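Local coordinates for protein glucokinase (Enterococcus faecalis, PDB 2QM1) that probably phosphorylates glucose at the expense of ATP, as a zinc-containing sugar kinase of the ROK family, at residues H169-P174 with C181-C186; I9-G14 with I71-P76; I138-G143 with D264-G269. All blocks are in the same frame, centred on the assembly; numbering follows the deposited sequence.

Contact 1 of 3, residues H169-P174 with C181-C186; sequences HVTVDP and CGKRGC. With ZN (zinc ion), chain J.
His169, Cys181 and Cys186 meet at a zinc ion, which His169 ND1 binds at 2.2 Å. Cys181 SG and Cys186 SG bind it at the same distance, and Cys179, between the two segments in sequence, supplies the fourth bond. The two thiolates stand differently to the imidazole: Cys186 SG lies at the ring edge, in its plane, 82° off the normal, whereas Cys181 SG is oblique to it. Their torsions differ too. Cys181 SG sits between its backbone N and carbonyl carbon (chi1 75°), while Cys186 SG lies anti to its carbonyl carbon. A site of one histidine and three cysteines is the zinc motif found in many ROK-family sugar kinases, and here it ties together a stretch with no regular helix or strand. Lys183, buried, reaches across to the segment 169-174, its side chain oblique to that of Thr171. A bend at chi4 (63°) sets NZ 2.7 Å from His169 O and 2.9 Å from Thr171 OG1; one ammonium thereby bridges the backbone carbonyl of zinc-binding His169 and the Thr171 hydroxyl. Gly185 O accepts two amides, Val172 N at 2.7 Å and Asp173 N at 3.2 Å, the latter in the carbonyl plane on a lone pair. Val172 CG2 also comes close to this oxygen, at 3.2 Å, and Val172 touches Tyr249 of helix 237-261. Pro174 and Cys181 pack on Phe290 and Phe292 of the second subunit.

Contact 2 of 3, residues I9-G14 with I71-P76; sequences IGIDLG and IGMGTP
Ile9 and Ile71 are paired in a parallel ladder that continues from earlier in both strands, its four backbone hydrogen bonds here alternating between them. Gly72 N donates to Ile9 O at 2.8 Å and Gly74 N to Ile11 O at 2.9 Å. In return Gly72 O accepts Ile11 N and Gly74 O accepts Leu13 N, the last bond being the longest at 3.1 Å. Within its own segment, Thr75 OG1 donates to Pro76 O at 2.8 Å. Weaker CA-H...O contacts accompany the ladder, such as Met73 CA to Ile11 O. The segment axes run 13° apart, in the central strand 7-13 and its neighbour 68-75 of a mixed sheet, consistent with the N-terminal domain of the actin-like ATPase fold to which ROK kinases belong. Apolar contacts gather on the face bearing Ile9, Ile11, Ile71 and Met73. Ile9 and Ile71 lie side by side, whereas the Ile11 side chain crosses that of Ile71 at a slant, with CD1 3.3 Å from Ile71 CG2, a tight pair. Met73, present as selenomethionine, extends from a CG anti to its backbone N (chi1 -180°) and bends at chi3, which carries CE to 3.3 Å from Leu13 CD2. Ile50 of helix 46-60 packs against both Ile11 and Met73. The Pro76 ring and the Leu13 side chain cross at about a right angle.

Contact 3 of 3, residues I138-G143 with D264-G269; sequences IFITLG and DSVVIG
Val267 N donates to Ile138 O at 2.6 Å, the shortest of five backbone hydrogen bonds that join these parallel strands. Ile138 N to Ser265 O, Ile140 N to Val267 O, Gly269 N to Ile140 O and Leu142 N to Gly269 O complete the ladder, every N-H...O angle being 169° or more. Beyond them the side chains divide between two faces. On one, Phe139 has CG anti to its backbone N (chi1 -177°), which carries the ring over toward the neighbouring strand: CD1 lies 3.4 Å from Val267 O, and the ring rests against the Gly269 backbone, CE1 coming 3.8 Å from Gly269 CA. On the other face Ile140 and Ile268 stand side by side, Ile140 CG2 lying 3.9 Å from Ile268 CG1, and the same methyl touches Val266 CG1 at 4.0 Å. Leu142 CD1 then meets Ile268 CG2 at 3.9 Å, the two side chains slanting across each other. Strands 137-142 and 265-269 lie inside a mixed sheet, between 146-152 and 300-303, consistent with the second domain of the actin-like ATPase fold. Helix 117-128 covers the Phe139 face through Ala121, Ala122 and Glu125, and helix 237-261 packs on the Ile138 face through Leu257 and Leu261.

Contacts 2 and 3 each join the central strand of a five-stranded mixed sheet to its neighbour, in two separate sheets of the same strand order, 3-2-1-4-5; their centres lie 19 Å apart. This repeated topology is what the actin-like ATPase fold leads one to expect of its two domains. A magnesium ion lies about 10 Å from Gly74 of contact 2 and about 7 Å from the Thr141 side chain of contact 3, consistent with a site between the sheets. Along the chain, contact 2 closes before the others begin, and contact 1 lies in the connection from strand 155-156 to strand 265-269. Its centre is 19 Å from that of contact 3 and 28 Å from that of contact 2.

Contact 1 of 3, residues H169-P174 with C181-C186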
loop_
_atom_site.group_PDB
_atom_site.type_symbol
_atom_site.label_atom_id
_atom_site.label_comp_id
_atom_site.label_asym_id
_atom_site.label_seq_id
_atom_site.Cartn_x
_atom_site.Cartn_y
_atom_site.Cartn_z
ATOM N N HIS B 169 -5.624 11.110 -3.920
ATOM C CA HIS B 169 -5.216 11.194 -5.285
ATOM C C HIS B 169 -5.069 9.848 -6.018
ATOM O O HIS B 169 -4.487 9.788 -7.059
ATOM C CB HIS B 169 -3.980 12.094 -5.334
ATOM C CG HIS B 169 -4.251 13.424 -4.736
ATOM N ND1 HIS B 169 -5.027 14.371 -5.375
ATOM C CD2 HIS B 169 -3.979 13.922 -3.506
ATOM C CE1 HIS B 169 -5.161 15.426 -4.587
ATOM N NE2 HIS B 169 -4.535 15.180 -3.452
ATOM N N VAL B 170 -5.648 8.777 -5.472
ATOM C CA VAL B 170 -5.913 7.537 -6.223
ATOM C C VAL B 170 -6.942 7.849 -7.331
ATOM O O VAL B 170 -7.931 8.539 -7.082
ATOM C CB VAL B 170 -6.423 6.449 -5.231
ATOM C CG1 VAL B 170 -7.186 5.359 -5.913
ATOM C CG2 VAL B 170 -5.242 5.884 -4.459
ATOM N N THR B 171 -6.652 7.434 -8.563
ATOM C CA THR B 171 -7.578 7.618 -9.687
ATOM C C THR B 171 -8.715 6.599 -9.546
ATOM O O THR B 171 -8.497 5.413 -9.611
ATOM C CB THR B 171 -6.874 7.432 -11.071
ATOM O OG1 THR B 171 -5.830 8.401 -11.218
ATOM C CG2 THR B 171 -7.910 7.530 -12.265
ATOM N N VAL B 172 -9.914 7.079 -9.276
ATOM C CA VAL B 172 -11.076 6.214 -9.262
ATOM C C VAL B 172 -11.816 6.262 -10.606
ATOM O O VAL B 172 -12.677 5.447 -10.874
ATOM C CB VAL B 172 -12.029 6.587 -8.075
ATOM C CG1 VAL B 172 -11.384 6.278 -6.731
ATOM C CG2 VAL B 172 -12.442 8.048 -8.131
ATOM N N ASP B 173 -11.547 7.275 -11.426
ATOM C CA ASP B 173 -12.231 7.375 -12.705
ATOM C C ASP B 173 -11.271 8.018 -13.631
ATOM O O ASP B 173 -11.091 9.217 -13.559
ATOM C CB ASP B 173 -13.504 8.222 -12.608
ATOM C CG ASP B 173 -14.264 8.364 -13.942
ATOM O OD1 ASP B 173 -13.784 7.948 -15.056
ATOM O OD2 ASP B 173 -15.386 8.939 -13.858
ATOM N N PRO B 174 -10.661 7.218 -14.522
ATOM C CA PRO B 174 -9.704 7.712 -15.489
ATOM C C PRO B 174 -10.270 8.816 -16.366
ATOM O O PRO B 174 -9.495 9.560 -16.970
ATOM C CB PRO B 174 -9.410 6.471 -16.355
ATOM C CG PRO B 174 -9.650 5.335 -15.464
ATOM C CD PRO B 174 -10.859 5.759 -14.655
ATOM N N CYS B 181 -4.319 18.380 -8.279
ATOM C CA CYS B 181 -3.000 17.756 -8.323
ATOM C C CYS B 181 -2.517 17.761 -9.774
ATOM O O CYS B 181 -1.334 17.716 -10.027
ATOM C CB CYS B 181 -2.992 16.350 -7.678
ATOM S SG CYS B 181 -3.772 15.114 -8.757
ATOM N N GLY B 182 -3.431 17.875 -10.731
ATOM C CA GLY B 182 -3.031 17.931 -12.122
ATOM C C GLY B 182 -3.292 16.702 -12.956
ATOM O O GLY B 182 -2.755 16.579 -14.049
ATOM N N LYS B 183 -4.104 15.780 -12.456
ATOM C CA LYS B 183 -4.664 14.761 -13.317
ATOM C C LYS B 183 -6.170 14.760 -13.137
ATOM O O LYS B 183 -6.701 15.619 -12.468
ATOM C CB LYS B 183 -4.060 13.384 -13.003
ATOM C CG LYS B 183 -4.247 12.842 -11.585
ATOM C CD LYS B 183 -3.170 11.767 -11.281
ATOM C CE LYS B 183 -3.318 11.186 -9.868
ATOM N NZ LYS B 183 -4.594 10.463 -9.629
ATOM N N ARG B 184 -6.852 13.757 -13.649
ATOM C CA ARG B 184 -8.287 13.685 -13.445
ATOM C C ARG B 184 -8.751 12.458 -12.673
ATOM O O ARG B 184 -8.042 11.428 -12.598
ATOM C CB ARG B 184 -9.031 13.851 -14.772
ATOM C CG ARG B 184 -9.397 12.596 -15.524
ATOM C CD ARG B 184 -9.948 12.976 -16.929
ATOM N NE ARG B 184 -8.956 13.623 -17.790
ATOM C CZ ARG B 184 -9.212 14.563 -18.696
ATOM N NH1 ARG B 184 -8.212 15.061 -19.429
ATOM N NH2 ARG B 184 -10.450 15.028 -18.859
ATOM N N GLY B 185 -9.914 12.586 -12.043
ATOM C CA GLY B 185 -10.616 11.411 -11.478
ATOM C C GLY B 185 -10.079 10.890 -10.157
ATOM O O GLY B 185 -10.340 9.738 -9.778
ATOM N N CYS B 186 -9.318 11.741 -9.468
ATOM C CA CYS B 186 -8.919 11.505 -8.125
ATOM C C CYS B 186 -10.112 11.276 -7.198
ATOM O O CYS B 186 -11.161 11.897 -7.361
ATOM C CB CYS B 186 -8.078 12.681 -7.603
ATOM S SG CYS B 186 -6.551 12.883 -8.566
HETATM ZN ZN ZN J . -5.476 14.535 -7.536
HETATM O O HOH W 1 -6.057 10.096 -13.438
#

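Contact 2 of 3, residues I9-G14 with I71-P76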
loop_
_atom_site.group_PDB
_atom_site.type_symbol
_atom_site.label_atom_id
_atom_site.label_comp_id
_atom_site.label_asym_id
_atom_site.label_seq_id
_atom_site.Cartn_x
_atom_site.Cartn_y
_atom_site.Cartn_z
ATOM N N ILE B 9 3.994 16.869 24.050
ATOM C CA ILE B 9 3.240 17.922 23.386
ATOM C C ILE B 9 2.911 17.463 21.958
ATOM O O ILE B 9 3.787 16.984 21.225
ATOM C CB ILE B 9 4.041 19.264 23.365
ATOM C CG1 ILE B 9 4.225 19.813 24.784
ATOM C CG2 ILE B 9 3.308 20.324 22.431
ATOM C CD1 ILE B 9 5.333 20.885 24.953
ATOM N N GLY B 10 1.654 17.617 21.560
ATOM C CA GLY B 10 1.293 17.418 20.136
ATOM C C GLY B 10 0.857 18.720 19.477
ATOM O O GLY B 10 0.208 19.537 20.101
ATOM N N ILE B 11 1.243 18.911 18.222
ATOM C CA ILE B 11 0.872 20.098 17.455
ATOM C C ILE B 11 0.154 19.613 16.214
ATOM O O ILE B 11 0.653 18.733 15.493
ATOM C CB ILE B 11 2.086 20.951 17.048
ATOM C CG1 ILE B 11 2.844 21.407 18.312
ATOM C CG2 ILE B 11 1.627 22.148 16.128
ATOM C CD1 ILE B 11 4.426 21.629 18.157
ATOM N N ASP B 12 -1.013 20.204 15.985
ATOM C CA ASP B 12 -1.795 19.952 14.800
ATOM C C ASP B 12 -1.873 21.253 13.959
ATOM O O ASP B 12 -2.736 22.114 14.158
ATOM C CB ASP B 12 -3.148 19.361 15.228
ATOM C CG ASP B 12 -4.071 19.105 14.073
ATOM O OD1 ASP B 12 -3.666 19.396 12.936
ATOM O OD2 ASP B 12 -5.220 18.634 14.315
ATOM N N LEU B 13 -0.942 21.365 13.015
ATOM C CA LEU B 13 -0.775 22.561 12.177
ATOM C C LEU B 13 -1.702 22.471 10.966
ATOM O O LEU B 13 -1.460 21.657 10.069
ATOM C CB LEU B 13 0.696 22.682 11.692
ATOM C CG LEU B 13 0.984 23.708 10.573
ATOM C CD1 LEU B 13 0.548 25.136 10.947
ATOM C CD2 LEU B 13 2.460 23.725 9.998
ATOM N N GLY B 14 -2.760 23.291 10.938
ATOM C CA GLY B 14 -3.701 23.294 9.804
ATOM C C GLY B 14 -3.696 24.608 9.039
ATOM O O GLY B 14 -3.152 25.594 9.511
ATOM N N ILE B 71 8.183 16.719 21.666
ATOM C CA ILE B 71 7.097 17.401 20.886
ATOM C C ILE B 71 6.931 16.658 19.574
ATOM O O ILE B 71 7.917 16.435 18.846
ATOM C CB ILE B 71 7.496 18.878 20.546
ATOM C CG1 ILE B 71 7.629 19.715 21.802
ATOM C CG2 ILE B 71 6.465 19.588 19.675
ATOM C CD1 ILE B 71 8.602 20.899 21.634
ATOM N N GLY B 72 5.702 16.301 19.249
ATOM C CA GLY B 72 5.380 15.808 17.920
ATOM C C GLY B 72 4.487 16.790 17.159
ATOM O O GLY B 72 3.617 17.425 17.734
HETATM N N MSE B 73 4.710 16.913 15.858
HETATM C CA MSE B 73 3.890 17.837 15.032
HETATM C C MSE B 73 3.383 17.205 13.726
HETATM O O MSE B 73 4.126 16.540 13.058
HETATM C CB MSE B 73 4.694 19.126 14.731
HETATM C CG MSE B 73 3.932 20.165 13.875
HETATM SE SE MSE B 73 5.070 21.731 13.734
HETATM C CE MSE B 73 4.681 22.189 11.881
ATOM N N GLY B 74 2.115 17.417 13.390
ATOM C CA GLY B 74 1.603 17.135 12.089
ATOM C C GLY B 74 1.495 18.418 11.263
ATOM O O GLY B 74 1.129 19.457 11.784
ATOM N N THR B 75 1.843 18.331 9.979
ATOM C CA THR B 75 1.880 19.486 9.093
ATOM C C THR B 75 1.322 19.095 7.728
ATOM O O THR B 75 1.521 17.959 7.271
ATOM C CB THR B 75 3.325 20.000 8.877
ATOM O OG1 THR B 75 3.326 21.088 7.919
ATOM C CG2 THR B 75 4.198 18.887 8.357
ATOM N N PRO B 76 0.671 20.045 7.057
ATOM C CA PRO B 76 0.333 19.865 5.652
ATOM C C PRO B 76 1.633 19.689 4.863
ATOM O O PRO B 76 2.692 20.154 5.310
ATOM C CB PRO B 76 -0.325 21.193 5.276
ATOM C CG PRO B 76 -0.785 21.758 6.559
ATOM C CD PRO B 76 0.258 21.371 7.540
#

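Contact 3 of 3, residues I138-G143 with D264-G269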
loop_
_atom_site.group_PDB
_atom_site.type_symbol
_atom_site.label_atom_id
_atom_site.label_comp_id
_atom_site.label_asym_id
_atom_site.label_seq_id
_atom_site.Cartn_x
_atom_site.Cartn_y
_atom_site.Cartn_z
ATOM N N ILE B 138 -5.352 1.488 7.936
ATOM C CA ILE B 138 -5.393 2.627 7.000
ATOM C C ILE B 138 -6.383 3.690 7.480
ATOM O O ILE B 138 -7.542 3.381 7.815
ATOM C CB ILE B 138 -5.696 2.169 5.585
ATOM C CG1 ILE B 138 -4.586 1.194 5.131
ATOM C CG2 ILE B 138 -5.774 3.326 4.642
ATOM C CD1 ILE B 138 -4.896 0.400 3.804
ATOM N N PHE B 139 -5.888 4.918 7.605
ATOM C CA PHE B 139 -6.729 6.083 7.912
ATOM C C PHE B 139 -6.992 6.892 6.640
ATOM O O PHE B 139 -6.058 7.242 5.910
ATOM C CB PHE B 139 -6.091 6.974 8.997
ATOM C CG PHE B 139 -6.949 8.141 9.409
ATOM C CD1 PHE B 139 -8.207 7.935 9.984
ATOM C CD2 PHE B 139 -6.503 9.437 9.241
ATOM C CE1 PHE B 139 -9.012 8.983 10.354
ATOM C CE2 PHE B 139 -7.317 10.526 9.626
ATOM C CZ PHE B 139 -8.580 10.283 10.175
ATOM N N ILE B 140 -8.275 7.160 6.382
ATOM C CA ILE B 140 -8.705 8.087 5.342
ATOM C C ILE B 140 -9.572 9.240 5.924
ATOM O O ILE B 140 -10.607 9.003 6.566
ATOM C CB ILE B 140 -9.447 7.359 4.187
ATOM C CG1 ILE B 140 -10.141 8.354 3.279
ATOM C CG2 ILE B 140 -10.526 6.439 4.720
ATOM C CD1 ILE B 140 -9.232 9.268 2.571
ATOM N N THR B 141 -9.142 10.477 5.694
ATOM C CA THR B 141 -9.873 11.639 6.205
ATOM C C THR B 141 -10.531 12.443 5.089
ATOM O O THR B 141 -9.885 12.862 4.135
ATOM C CB THR B 141 -9.001 12.513 7.120
ATOM O OG1 THR B 141 -9.754 13.649 7.598
ATOM C CG2 THR B 141 -7.748 12.955 6.405
ATOM N N LEU B 142 -11.832 12.635 5.215
ATOM C CA LEU B 142 -12.581 13.366 4.230
ATOM C C LEU B 142 -12.975 14.686 4.872
ATOM O O LEU B 142 -13.708 14.693 5.842
ATOM C CB LEU B 142 -13.863 12.594 3.871
ATOM C CG LEU B 142 -13.723 11.102 3.542
ATOM C CD1 LEU B 142 -15.110 10.498 3.364
ATOM C CD2 LEU B 142 -12.905 10.932 2.253
ATOM N N GLY B 143 -12.444 15.774 4.353
ATOM C CA GLY B 143 -12.859 17.144 4.736
ATOM C C GLY B 143 -12.760 18.091 3.552
ATOM O O GLY B 143 -13.313 17.825 2.495
ATOM N N ASP B 264 -6.024 -4.440 9.046
ATOM C CA ASP B 264 -7.070 -4.974 9.944
ATOM C C ASP B 264 -8.323 -4.109 9.765
ATOM O O ASP B 264 -9.464 -4.595 9.753
ATOM C CB ASP B 264 -6.618 -4.990 11.385
ATOM C CG ASP B 264 -7.741 -5.386 12.343
ATOM O OD1 ASP B 264 -8.044 -4.583 13.252
ATOM O OD2 ASP B 264 -8.324 -6.481 12.173
ATOM N N SER B 265 -8.087 -2.818 9.576
ATOM C CA SER B 265 -9.181 -1.903 9.289
ATOM C C SER B 265 -8.770 -0.698 8.413
ATOM O O SER B 265 -7.604 -0.299 8.384
ATOM C CB SER B 265 -9.810 -1.408 10.606
ATOM O OG SER B 265 -8.955 -0.514 11.291
ATOM N N VAL B 266 -9.757 -0.200 7.686
ATOM C CA VAL B 266 -9.768 1.144 7.066
ATOM C C VAL B 266 -10.665 2.034 7.929
ATOM O O VAL B 266 -11.858 1.761 8.103
ATOM C CB VAL B 266 -10.266 1.042 5.604
ATOM C CG1 VAL B 266 -10.437 2.431 4.902
ATOM C CG2 VAL B 266 -9.299 0.107 4.801
ATOM N N VAL B 267 -10.071 3.066 8.515
ATOM C CA VAL B 267 -10.808 4.005 9.387
ATOM C C VAL B 267 -11.149 5.284 8.618
ATOM O O VAL B 267 -10.253 5.937 8.094
ATOM C CB VAL B 267 -9.987 4.341 10.663
ATOM C CG1 VAL B 267 -10.762 5.307 11.591
ATOM C CG2 VAL B 267 -9.598 3.038 11.393
ATOM N N ILE B 268 -12.440 5.622 8.540
ATOM C CA ILE B 268 -12.880 6.852 7.893
ATOM C C ILE B 268 -13.104 8.008 8.890
ATOM O O ILE B 268 -13.916 7.918 9.803
ATOM C CB ILE B 268 -14.169 6.646 7.065
ATOM C CG1 ILE B 268 -14.064 5.467 6.071
ATOM C CG2 ILE B 268 -14.548 7.940 6.317
ATOM C CD1 ILE B 268 -15.445 4.788 5.862
ATOM N N GLY B 269 -12.396 9.119 8.693
ATOM C CA GLY B 269 -12.479 10.237 9.631
ATOM C C GLY B 269 -12.725 11.529 8.863
ATOM O O GLY B 269 -12.925 11.494 7.661
#